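Local coordinates for 2-ON-2 hemoglobin (Agrobacterium tumefaciens, PDB 2XYK), which binds heme b and, as a group II truncated (2/2) hemoglobin, probably binds oxygen at the heme iron and may carry it, at residues Y9-G14 / A108-I113; Y26-T31 / F97-D102; F53-T58 / V68-H73. All coordinates share one frame; numbering follows the deposited sequence.

Contact 1 (Y9-G14 / A108-I113); sequences YEAIGG and AKLREI
Leu110 reaches across from the first turns of helix 108-125 to the end of helix 8-12, joining the N-terminal and C-terminal helices of this truncated 2/2 globin. Its CD1 methyl does most of the touching. It lies 3.5 Å from Ala11 CB, with Leu110 CD2 a little farther from the same methyl, and thus both methyls of the leucine fork touch Ala11 CB. Leu110 CD1 also meets CG2 of Ile12 at 3.8 Å, where the two side chains cross obliquely. In Ile12, CG1 sits between the backbone N and the carbonyl carbon (chi1 72°), which turns CG2 to Leu110 while the end of the side chain leads away; Ile12 also touches Leu61 and Ile105. Helix 8-12 stops directly beyond these residues in a Schellman motif: Gly13, with positive phi, bonds through its N to Glu10 O, while Gly14 N bonds to Tyr9 O at 2.8 Å. Gly14 CA then lies over the centre of the Tyr9 ring. The opposing helix is secured at its start by Asn107 OD1, which accepts a bond from Leu110 N. The side-chain packing is apolar and lies near the surface; the shortest distance between the segments runs from Leu110 CD1 to the carbonyl oxygen of Ala11, 3.3 Å.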
loop_
_atom_site.group_PDB
_atom_site.type_symbol
_atom_site.label_atom_id
_atom_site.label_comp_id
_atom_site.label_asym_id
_atom_site.label_seq_id
_atom_site.Cartn_x
_atom_site.Cartn_y
_atom_site.Cartn_z
ATOM N N TYR A 9 2.605 8.241 -10.693
ATOM C CA TYR A 9 2.944 6.944 -11.307
ATOM C C TYR A 9 4.123 7.120 -12.246
ATOM O O TYR A 9 5.126 6.401 -12.135
ATOM C CB TYR A 9 1.757 6.405 -12.102
ATOM C CG TYR A 9 1.832 4.971 -12.628
ATOM C CD1 TYR A 9 1.702 3.862 -11.766
ATOM C CD2 TYR A 9 1.933 4.722 -14.007
ATOM C CE1 TYR A 9 1.700 2.544 -12.273
ATOM C CE2 TYR A 9 1.933 3.401 -14.527
ATOM C CZ TYR A 9 1.818 2.320 -13.664
ATOM O OH TYR A 9 1.798 1.026 -14.173
ATOM N N GLU A 10 3.991 8.072 -13.171
ATOM C CA GLU A 10 5.088 8.390 -14.098
ATOM C C GLU A 10 6.351 8.766 -13.328
ATOM O O GLU A 10 7.441 8.223 -13.565
ATOM C CB GLU A 10 4.673 9.530 -15.035
ATOM C CG GLU A 10 3.842 9.080 -16.215
ATOM C CD GLU A 10 3.235 10.262 -17.006
ATOM O OE1 GLU A 10 3.106 11.367 -16.442
ATOM O OE2 GLU A 10 2.881 10.072 -18.174
ATOM N N ALA A 11 6.182 9.676 -12.380
ATOM C CA ALA A 11 7.300 10.242 -11.594
ATOM C C ALA A 11 8.183 9.207 -10.846
ATOM O O ALA A 11 9.400 9.392 -10.726
ATOM C CB ALA A 11 6.756 11.320 -10.618
ATOM N N ILE A 12 7.572 8.151 -10.305
ATOM C CA ILE A 12 8.315 7.150 -9.515
ATOM C C ILE A 12 8.833 5.983 -10.352
ATOM O O ILE A 12 9.566 5.158 -9.840
ATOM C CB ILE A 12 7.483 6.587 -8.336
ATOM C CG1 ILE A 12 6.353 5.655 -8.837
ATOM C CG2 ILE A 12 6.975 7.732 -7.412
ATOM C CD1 ILE A 12 5.640 4.857 -7.703
ATOM N N GLY A 13 8.443 5.906 -11.620
ATOM C CA GLY A 13 8.945 4.878 -12.525
ATOM C C GLY A 13 7.903 3.842 -12.897
ATOM O O GLY A 13 8.241 2.768 -13.395
ATOM N N GLY A 14 6.637 4.145 -12.616
ATOM C CA GLY A 14 5.521 3.354 -13.143
ATOM C C GLY A 14 5.525 1.919 -12.661
ATOM O O GLY A 14 5.871 1.646 -11.513
ATOM N N ALA A 108 13.010 11.569 -2.662
ATOM C CA ALA A 108 12.457 11.912 -1.350
ATOM C C ALA A 108 11.187 12.737 -1.410
ATOM O O ALA A 108 10.289 12.537 -0.587
ATOM C CB ALA A 108 13.506 12.623 -0.471
ATOM N N LYS A 109 11.103 13.671 -2.357
ATOM C CA LYS A 109 9.897 14.509 -2.476
ATOM C C LYS A 109 8.660 13.702 -2.894
ATOM O O LYS A 109 7.564 13.957 -2.416
ATOM C CB LYS A 109 10.091 15.702 -3.426
ATOM C CG LYS A 109 8.886 16.661 -3.443
ATOM C CD LYS A 109 8.968 17.708 -2.303
ATOM C CE LYS A 109 7.648 18.492 -2.209
ATOM N NZ LYS A 109 7.630 19.439 -1.055
ATOM N N LEU A 110 8.851 12.729 -3.775
ATOM C CA LEU A 110 7.779 11.820 -4.177
ATOM C C LEU A 110 7.360 10.912 -3.019
ATOM O O LEU A 110 6.179 10.661 -2.845
ATOM C CB LEU A 110 8.200 11.018 -5.411
ATOM C CG LEU A 110 8.557 11.862 -6.659
ATOM C CD1 LEU A 110 8.895 10.938 -7.845
ATOM C CD2 LEU A 110 7.439 12.862 -7.057
ATOM N N ARG A 111 8.312 10.449 -2.205
ATOM C CA ARG A 111 7.955 9.672 -1.001
ATOM C C ARG A 111 7.124 10.486 -0.005
ATOM O O ARG A 111 6.161 9.973 0.557
ATOM C CB ARG A 111 9.188 9.095 -0.306
ATOM C CG ARG A 111 9.891 7.974 -1.104
ATOM C CD ARG A 111 10.888 7.229 -0.246
ATOM N NE ARG A 111 11.783 8.118 0.526
ATOM C CZ ARG A 111 12.959 8.569 0.077
ATOM N NH1 ARG A 111 13.366 8.258 -1.147
ATOM N NH2 ARG A 111 13.717 9.355 0.829
ATOM N N GLU A 112 7.496 11.748 0.212
ATOM C CA GLU A 112 6.722 12.637 1.081
ATOM C C GLU A 112 5.314 12.924 0.554
ATOM O O GLU A 112 4.326 12.905 1.327
ATOM C CB GLU A 112 7.469 13.959 1.338
ATOM C CG GLU A 112 6.610 14.996 2.061
ATOM O OE1 GLU A 112 7.866 16.860 1.097
ATOM O OE2 GLU A 112 6.418 17.740 2.233
ATOM N N ILE A 113 5.207 13.175 -0.758
ATOM C CA ILE A 113 3.886 13.329 -1.377
ATOM C C ILE A 113 2.983 12.082 -1.168
ATOM O O ILE A 113 1.814 12.214 -0.871
ATOM C CB ILE A 113 3.979 13.715 -2.875
ATOM C CG1 ILE A 113 4.358 15.204 -3.010
ATOM C CG2 ILE A 113 2.637 13.478 -3.570
ATOM C CD1 ILE A 113 5.193 15.542 -4.262
#

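Contact 2 (Y26-T31 / F97-D102); sequences YELMDT and FRRAMD
Leu28, in the last turns of helix 14-31, faces helix 87-104 with its CA 7.6 Å from that of Ala100. The Leu28 side chain points into the gap, its CB directed at the other helix and its CG anti to the carbonyl carbon (chi1 -69°). The two methyls of its fork have different tasks. CD1 enters beside the backbone of helix 87-104, 3.6 Å from Arg99 CB and equally near Arg99 CG, and 3.8 Å from Ala100 N; the methyl of Ala100 is a looser neighbour, CB lying 4.4 Å from Leu28 CD1. CD2 lies over the centre of one face of the Arg99 guanidinium, 4.0 Å from Arg99 CZ. The arginine chain, extended from CG to NE, crosses the leucine at about a right angle, with its methylenes against CD1 and its flat end against CD2. Arg99 NE is held by a salt bridge to Glu103 one turn on, and the side chain also touches Leu32 and Arg24. On the inner side, Ala100 packs against Leu21 and Phe25, which continues the seam between the same two helices. At the end of helix 14-31, Thr31 N makes a weak bond to Leu28 O, and Thr31 OG1 donates to Glu27 O at 2.9 Å from well above the carbonyl plane. No hydrogen bond joins the two segments. The chemistry implies a hydrophobic helix-helix contact closed at its outer edge by an arginine whose aliphatic part and guanidinium face shelter Leu28, while its NE engages a carboxylate of its own helix.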
loop_
_atom_site.group_PDB
_atom_site.type_symbol
_atom_site.label_atom_id
_atom_site.label_comp_id
_atom_site.label_asym_id
_atom_site.label_seq_id
_atom_site.Cartn_x
_atom_site.Cartn_y
_atom_site.Cartn_z
ATOM N N TYR A 26 4.945 -6.814 1.262
ATOM C CA TYR A 26 4.468 -8.108 1.774
ATOM C C TYR A 26 5.640 -8.981 2.252
ATOM O O TYR A 26 5.499 -9.711 3.221
ATOM C CB TYR A 26 3.558 -8.829 0.753
ATOM C CG TYR A 26 2.223 -8.115 0.645
ATOM C CD1 TYR A 26 1.292 -8.213 1.652
ATOM C CD2 TYR A 26 1.945 -7.269 -0.426
ATOM C CE1 TYR A 26 0.099 -7.516 1.597
ATOM C CE2 TYR A 26 0.746 -6.590 -0.506
ATOM C CZ TYR A 26 -0.164 -6.706 0.512
ATOM O OH TYR A 26 -1.346 -6.024 0.445
ATOM N N GLU A 27 6.795 -8.863 1.593
ATOM C CA GLU A 27 8.033 -9.519 2.058
ATOM C C GLU A 27 8.427 -9.068 3.468
ATOM O O GLU A 27 8.618 -9.901 4.371
ATOM C CB GLU A 27 9.165 -9.209 1.083
ATOM C CG GLU A 27 10.434 -10.007 1.280
ATOM C CD GLU A 27 11.569 -9.518 0.349
ATOM O OE1 GLU A 27 11.428 -8.430 -0.261
ATOM O OE2 GLU A 27 12.604 -10.229 0.234
ATOM N N LEU A 28 8.543 -7.752 3.668
ATOM C CA LEU A 28 8.808 -7.229 5.018
ATOM C C LEU A 28 7.724 -7.679 6.017
ATOM O O LEU A 28 8.026 -8.004 7.153
ATOM C CB LEU A 28 8.960 -5.698 5.011
ATOM C CG LEU A 28 10.217 -5.141 4.309
ATOM C CD1 LEU A 28 10.125 -3.633 4.180
ATOM C CD2 LEU A 28 11.546 -5.564 5.009
ATOM N N MET A 29 6.468 -7.725 5.573
ATOM C CA MET A 29 5.358 -8.091 6.454
ATOM C C MET A 29 5.469 -9.558 6.876
ATOM O O MET A 29 5.140 -9.913 7.995
ATOM C CB MET A 29 4.008 -7.822 5.781
ATOM C CG MET A 29 2.842 -7.899 6.763
ATOM S SD MET A 29 1.249 -8.109 5.982
ATOM C CE MET A 29 1.157 -6.587 5.043
ATOM N N ASP A 30 5.979 -10.380 5.961
ATOM C CA ASP A 30 6.146 -11.807 6.165
ATOM C C ASP A 30 7.431 -12.193 6.920
ATOM O O ASP A 30 7.517 -13.304 7.456
ATOM C CB ASP A 30 6.076 -12.525 4.809
ATOM C CG ASP A 30 5.619 -13.974 4.943
ATOM O OD1 ASP A 30 4.847 -14.291 5.886
ATOM O OD2 ASP A 30 6.044 -14.802 4.115
ATOM N N THR A 31 8.425 -11.296 6.948
ATOM C CA THR A 31 9.764 -11.655 7.435
ATOM C C THR A 31 10.219 -10.888 8.668
ATOM O O THR A 31 11.054 -11.397 9.409
ATOM C CB THR A 31 10.892 -11.574 6.340
ATOM O OG1 THR A 31 11.070 -10.224 5.929
ATOM C CG2 THR A 31 10.578 -12.453 5.126
ATOM N N PHE A 97 5.177 -0.452 5.040
ATOM C CA PHE A 97 4.953 0.430 3.878
ATOM C C PHE A 97 6.024 1.522 3.793
ATOM O O PHE A 97 6.479 1.823 2.705
ATOM C CB PHE A 97 3.550 1.059 3.860
ATOM C CG PHE A 97 3.200 1.702 2.532
ATOM C CD1 PHE A 97 2.729 0.921 1.467
ATOM C CD2 PHE A 97 3.379 3.075 2.331
ATOM C CE1 PHE A 97 2.431 1.514 0.223
ATOM C CE2 PHE A 97 3.073 3.670 1.099
ATOM C CZ PHE A 97 2.605 2.893 0.048
ATOM N N ARG A 98 6.402 2.107 4.933
ATOM C CA ARG A 98 7.460 3.126 4.960
ATOM C C ARG A 98 8.775 2.574 4.446
ATOM O O ARG A 98 9.393 3.176 3.576
ATOM C CB ARG A 98 7.658 3.683 6.373
ATOM C CG ARG A 98 8.431 5.027 6.424
ATOM C CD ARG A 98 8.235 5.673 7.803
ATOM N NE ARG A 98 9.365 6.507 8.219
ATOM N N ARG A 99 9.198 1.432 4.995
ATOM C CA ARG A 99 10.451 0.799 4.595
ATOM C C ARG A 99 10.439 0.321 3.149
ATOM O O ARG A 99 11.465 0.407 2.468
ATOM C CB ARG A 99 10.802 -0.386 5.512
ATOM C CG ARG A 99 12.210 -0.895 5.296
ATOM C CD ARG A 99 12.793 -1.641 6.493
ATOM N NE ARG A 99 13.863 -2.522 6.022
ATOM C CZ ARG A 99 14.453 -3.478 6.746
ATOM N NH1 ARG A 99 14.094 -3.715 8.011
ATOM N NH2 ARG A 99 15.411 -4.220 6.190
ATOM N N ALA A 100 9.302 -0.218 2.704
ATOM C CA ALA A 100 9.168 -0.634 1.317
ATOM C C ALA A 100 9.315 0.551 0.365
ATOM O O ALA A 100 9.985 0.423 -0.665
ATOM C CB ALA A 100 7.850 -1.403 1.079
ATOM N N MET A 101 8.711 1.689 0.717
ATOM C CA MET A 101 8.837 2.948 -0.062
ATOM C C MET A 101 10.268 3.448 -0.098
ATOM O O MET A 101 10.787 3.794 -1.161
ATOM C CB MET A 101 8.036 4.097 0.563
ATOM C CG MET A 101 6.570 4.094 0.366
ATOM S SD MET A 101 5.988 5.775 0.723
ATOM C CE MET A 101 6.161 6.425 -0.903
ATOM N N ASP A 102 10.879 3.525 1.084
ATOM C CA ASP A 102 12.262 4.054 1.231
ATOM C C ASP A 102 13.198 3.234 0.360
ATOM O O ASP A 102 14.128 3.780 -0.227
ATOM C CB ASP A 102 12.748 4.022 2.708
ATOM C CG ASP A 102 12.072 5.097 3.598
ATOM O OD1 ASP A 102 11.480 6.064 3.064
ATOM O OD2 ASP A 102 12.128 4.971 4.855
#

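Contact 3 (F53-T58 / V68-H73); sequences FYDYLT and VEKHGH. With HEM (protoporphyrin IX containing Fe), chain C.
Asp55 OD2 is gripped by two partners from the side of helix 66-71. Lys70 NZ donates to it at 2.6 Å in a short salt bridge, arriving on the syn side and 22° out of the carboxylate plane. Water 1 donates to the same oxygen, also at 2.6 Å, and lies 2.8 Å from His71 NE2 at the edge of the imidazole, in its plane. The water thus links the carboxylate to a histidine whose NE2 is itself 4.5 Å from Asp55 OD2. The lysine, extended beyond CG, crosses the aspartate at about a right angle, and Lys70 CB lies over the centre of one face of the His71 ring. Val66 and Tyr67 also touch Asp55, which is buried, and the lysine probably stabilises its negative charge. Tyr67, which hydrogen-bonds the heme, meets the His71 ring as well, so this polar cluster abuts the heme-binding residues. Helix 47-60 also touches the heme. Tyr56 CB is 3.3 Å from the heme methyl CMD, and Phe53 CE1 is 3.6 Å from the bridge carbon CHD. The Phe53 ring meets heme CBC at its edge, in plane, and carries Leu57 CD1 over one face. Water 2 binds the heme iron at 1.9 Å, with His80 as the axial protein ligand. The arrangement belongs to the heme pocket of a group II truncated hemoglobin: helix 47-60 lines the porphyrin, and Asp55 ties it to the short helix 66-71.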
loop_
_atom_site.group_PDB
_atom_site.type_symbol
_atom_site.label_atom_id
_atom_site.label_comp_id
_atom_site.label_asym_id
_atom_site.label_seq_id
_atom_site.Cartn_x
_atom_site.Cartn_y
_atom_site.Cartn_z
ATOM N N PHE A 53 -3.343 -5.158 -3.899
ATOM C CA PHE A 53 -2.677 -3.921 -3.467
ATOM C C PHE A 53 -1.899 -3.307 -4.620
ATOM O O PHE A 53 -1.925 -2.100 -4.815
ATOM C CB PHE A 53 -1.777 -4.162 -2.244
ATOM C CG PHE A 53 -1.422 -2.898 -1.475
ATOM C CD1 PHE A 53 -2.312 -1.820 -1.403
ATOM C CD2 PHE A 53 -0.203 -2.795 -0.818
ATOM C CE1 PHE A 53 -1.991 -0.653 -0.682
ATOM C CE2 PHE A 53 0.144 -1.620 -0.096
ATOM C CZ PHE A 53 -0.746 -0.571 -0.014
ATOM N N TYR A 54 -1.232 -4.149 -5.398
ATOM C CA TYR A 54 -0.524 -3.702 -6.585
ATOM C C TYR A 54 -1.498 -3.015 -7.560
ATOM O O TYR A 54 -1.197 -1.926 -8.052
ATOM C CB TYR A 54 0.207 -4.907 -7.213
ATOM C CG TYR A 54 0.530 -4.786 -8.663
ATOM C CD1 TYR A 54 1.645 -4.039 -9.113
ATOM C CD2 TYR A 54 -0.257 -5.440 -9.607
ATOM C CE1 TYR A 54 1.921 -3.931 -10.487
ATOM C CE2 TYR A 54 0.010 -5.350 -10.956
ATOM C CZ TYR A 54 1.095 -4.602 -11.399
ATOM O OH TYR A 54 1.320 -4.551 -12.748
ATOM N N ASP A 55 -2.664 -3.633 -7.818
ATOM C CA ASP A 55 -3.695 -3.028 -8.683
ATOM C C ASP A 55 -4.242 -1.737 -8.071
ATOM O O ASP A 55 -4.458 -0.759 -8.784
ATOM C CB ASP A 55 -4.894 -3.971 -8.900
ATOM C CG ASP A 55 -4.602 -5.118 -9.869
ATOM O OD1 ASP A 55 -3.523 -5.125 -10.536
ATOM O OD2 ASP A 55 -5.452 -6.045 -9.918
ATOM N N TYR A 56 -4.493 -1.760 -6.753
ATOM C CA TYR A 56 -4.980 -0.573 -6.054
ATOM C C TYR A 56 -3.962 0.560 -6.185
ATOM O O TYR A 56 -4.329 1.686 -6.475
ATOM C CB TYR A 56 -5.274 -0.821 -4.565
ATOM C CG TYR A 56 -5.700 0.466 -3.861
ATOM C CD1 TYR A 56 -7.020 0.883 -3.916
ATOM C CD2 TYR A 56 -4.766 1.309 -3.232
ATOM C CE1 TYR A 56 -7.435 2.092 -3.334
ATOM C CE2 TYR A 56 -5.172 2.543 -2.630
ATOM C CZ TYR A 56 -6.518 2.894 -2.688
ATOM O OH TYR A 56 -6.989 4.056 -2.131
ATOM N N LEU A 57 -2.685 0.268 -5.961
ATOM C CA LEU A 57 -1.670 1.326 -5.993
ATOM C C LEU A 57 -1.408 1.857 -7.417
ATOM O O LEU A 57 -1.169 3.045 -7.613
ATOM C CB LEU A 57 -0.371 0.857 -5.327
ATOM C CG LEU A 57 -0.342 0.874 -3.796
ATOM C CD1 LEU A 57 1.003 0.283 -3.347
ATOM C CD2 LEU A 57 -0.526 2.278 -3.208
ATOM N N THR A 58 -1.469 0.961 -8.396
ATOM C CA THR A 58 -1.344 1.318 -9.782
ATOM C C THR A 58 -2.349 2.442 -10.127
ATOM O O THR A 58 -1.934 3.479 -10.641
ATOM C CB THR A 58 -1.517 0.040 -10.665
ATOM O OG1 THR A 58 -0.434 -0.867 -10.385
ATOM C CG2 THR A 58 -1.509 0.350 -12.153
ATOM N N VAL A 68 -10.222 -0.635 -9.760
ATOM C CA VAL A 68 -11.637 -0.345 -9.932
ATOM C C VAL A 68 -12.280 -1.203 -11.047
ATOM O O VAL A 68 -13.344 -1.790 -10.844
ATOM C CB VAL A 68 -11.911 1.162 -9.978
ATOM C CG1 VAL A 68 -13.391 1.431 -10.340
ATOM C CG2 VAL A 68 -11.597 1.753 -8.606
ATOM N N GLU A 69 -11.591 -1.331 -12.180
ATOM C CA GLU A 69 -12.019 -2.220 -13.272
ATOM C C GLU A 69 -12.419 -3.621 -12.784
ATOM O O GLU A 69 -13.419 -4.165 -13.241
ATOM C CB GLU A 69 -10.907 -2.356 -14.302
ATOM C CG GLU A 69 -11.399 -2.449 -15.733
ATOM C CD GLU A 69 -10.312 -2.888 -16.709
ATOM O OE1 GLU A 69 -9.127 -2.487 -16.518
ATOM O OE2 GLU A 69 -10.653 -3.639 -17.665
ATOM N N LYS A 70 -11.645 -4.194 -11.860
ATOM C CA LYS A 70 -11.896 -5.559 -11.364
ATOM C C LYS A 70 -12.889 -5.634 -10.212
ATOM O O LYS A 70 -13.776 -6.473 -10.209
ATOM C CB LYS A 70 -10.592 -6.254 -10.930
ATOM C CG LYS A 70 -9.517 -6.311 -11.995
ATOM C CD LYS A 70 -8.236 -6.940 -11.450
ATOM C CE LYS A 70 -7.200 -7.110 -12.572
ATOM N NZ LYS A 70 -5.998 -7.680 -11.922
ATOM N N HIS A 71 -12.735 -4.747 -9.238
ATOM C CA HIS A 71 -13.444 -4.872 -7.966
ATOM C C HIS A 71 -14.481 -3.763 -7.737
ATOM O O HIS A 71 -15.275 -3.843 -6.804
ATOM C CB HIS A 71 -12.410 -4.925 -6.815
ATOM C CG HIS A 71 -11.200 -5.773 -7.123
ATOM N ND1 HIS A 71 -11.250 -7.151 -7.177
ATOM C CD2 HIS A 71 -9.912 -5.437 -7.391
ATOM C CE1 HIS A 71 -10.053 -7.630 -7.478
ATOM N NE2 HIS A 71 -9.223 -6.611 -7.617
ATOM N N GLY A 72 -14.497 -2.731 -8.593
ATOM C CA GLY A 72 -15.462 -1.633 -8.423
ATOM C C GLY A 72 -14.993 -0.669 -7.340
ATOM O O GLY A 72 -13.810 -0.551 -7.112
ATOM N N HIS A 73 -15.924 0.021 -6.673
ATOM C CA HIS A 73 -15.562 1.054 -5.683
ATOM C C HIS A 73 -14.698 0.545 -4.529
ATOM O O HIS A 73 -15.066 -0.456 -3.900
ATOM C CB HIS A 73 -16.828 1.733 -5.164
ATOM C CG HIS A 73 -17.342 2.784 -6.094
ATOM N ND1 HIS A 73 -16.639 3.949 -6.354
ATOM C CD2 HIS A 73 -18.463 2.830 -6.861
ATOM C CE1 HIS A 73 -17.316 4.673 -7.231
ATOM N NE2 HIS A 73 -18.426 4.018 -7.555
HETATM C CHA HEM C . -6.806 -5.476 2.074
HETATM C CHB HEM C . -4.775 -4.833 6.513
HETATM C CHC HEM C . -4.313 -0.084 5.463
HETATM C CHD HEM C . -5.208 -1.034 0.807
HETATM C C1A HEM C . -6.368 -5.692 3.377
HETATM C C2A HEM C . -6.544 -6.909 4.148
HETATM C C3A HEM C . -6.002 -6.738 5.360
HETATM C C4A HEM C . -5.435 -5.401 5.415
HETATM C CMA HEM C . -5.938 -7.743 6.556
HETATM C CAA HEM C . -7.261 -8.166 3.592
HETATM C CBA HEM C . -6.259 -8.894 2.662
HETATM C CGA HEM C . -6.894 -9.734 1.555
HETATM O O1A HEM C . -8.125 -9.664 1.265
HETATM O O2A HEM C . -6.139 -10.503 0.913
HETATM C C1B HEM C . -4.496 -3.481 6.653
HETATM C C2B HEM C . -3.983 -2.778 7.825
HETATM C C3B HEM C . -3.866 -1.469 7.506
HETATM C C4B HEM C . -4.294 -1.301 6.132
HETATM C CMB HEM C . -3.619 -3.400 9.184
HETATM C CAB HEM C . -3.376 -0.286 8.385
HETATM C CBB HEM C . -4.157 0.209 9.349
HETATM C C1C HEM C . -4.468 0.078 4.115
HETATM C C2C HEM C . -4.256 1.300 3.385
HETATM C C3C HEM C . -4.487 1.054 2.087
HETATM C C4C HEM C . -4.867 -0.347 1.968
HETATM C CMC HEM C . -3.831 2.615 4.082
HETATM C CAC HEM C . -4.391 2.076 0.917
HETATM C CBC HEM C . -3.254 2.781 0.716
HETATM C C1D HEM C . -5.809 -2.275 0.692
HETATM C C2D HEM C . -6.437 -2.827 -0.499
HETATM C C3D HEM C . -6.935 -4.206 -0.098
HETATM C C4D HEM C . -6.568 -4.363 1.288
HETATM C CMD HEM C . -6.559 -2.150 -1.886
HETATM C CAD HEM C . -7.688 -5.229 -0.986
HETATM C CBD HEM C . -9.164 -4.875 -0.774
HETATM C CGD HEM C . -10.079 -5.894 -1.416
HETATM O O1D HEM C . -10.329 -6.975 -0.817
HETATM O O2D HEM C . -10.541 -5.606 -2.538
HETATM N NA HEM C . -5.686 -4.794 4.175
HETATM N NB HEM C . -4.652 -2.544 5.642
HETATM N NC HEM C . -4.848 -0.904 3.234
HETATM N ND HEM C . -5.903 -3.213 1.705
HETATM FE FE HEM C . -5.301 -2.844 3.672
HETATM O O HOH W 1 -6.608 -7.517 -8.051
HETATM O O HOH W 2 -3.524 -3.324 3.078
#

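Along the chain the contacts are nested: contact 3 lies inside the loop closed by contact 2, which lies inside that closed by contact 1. Contacts 1 and 2, with centres about 17 Å apart, involve successive helices at both ends, and an ion pair, weak at 3.3 Å, runs from Arg111 NE to Asp102 OD1. Contacts 2 and 3 lie on opposite sides of the chain's centre, with centres about 20 Å apart, yet Phe97 CE1 meets Phe53 CZ at 3.8 Å. Tyr9 CD1 packs 3.8 Å from Thr58 O, linking contacts 1 and 3. Contact 3 holds pocket residues that touch the heme, whereas the side chains of Ile12 and Ala100, which touch across contacts 1 and 2, are each about 12 Å from it.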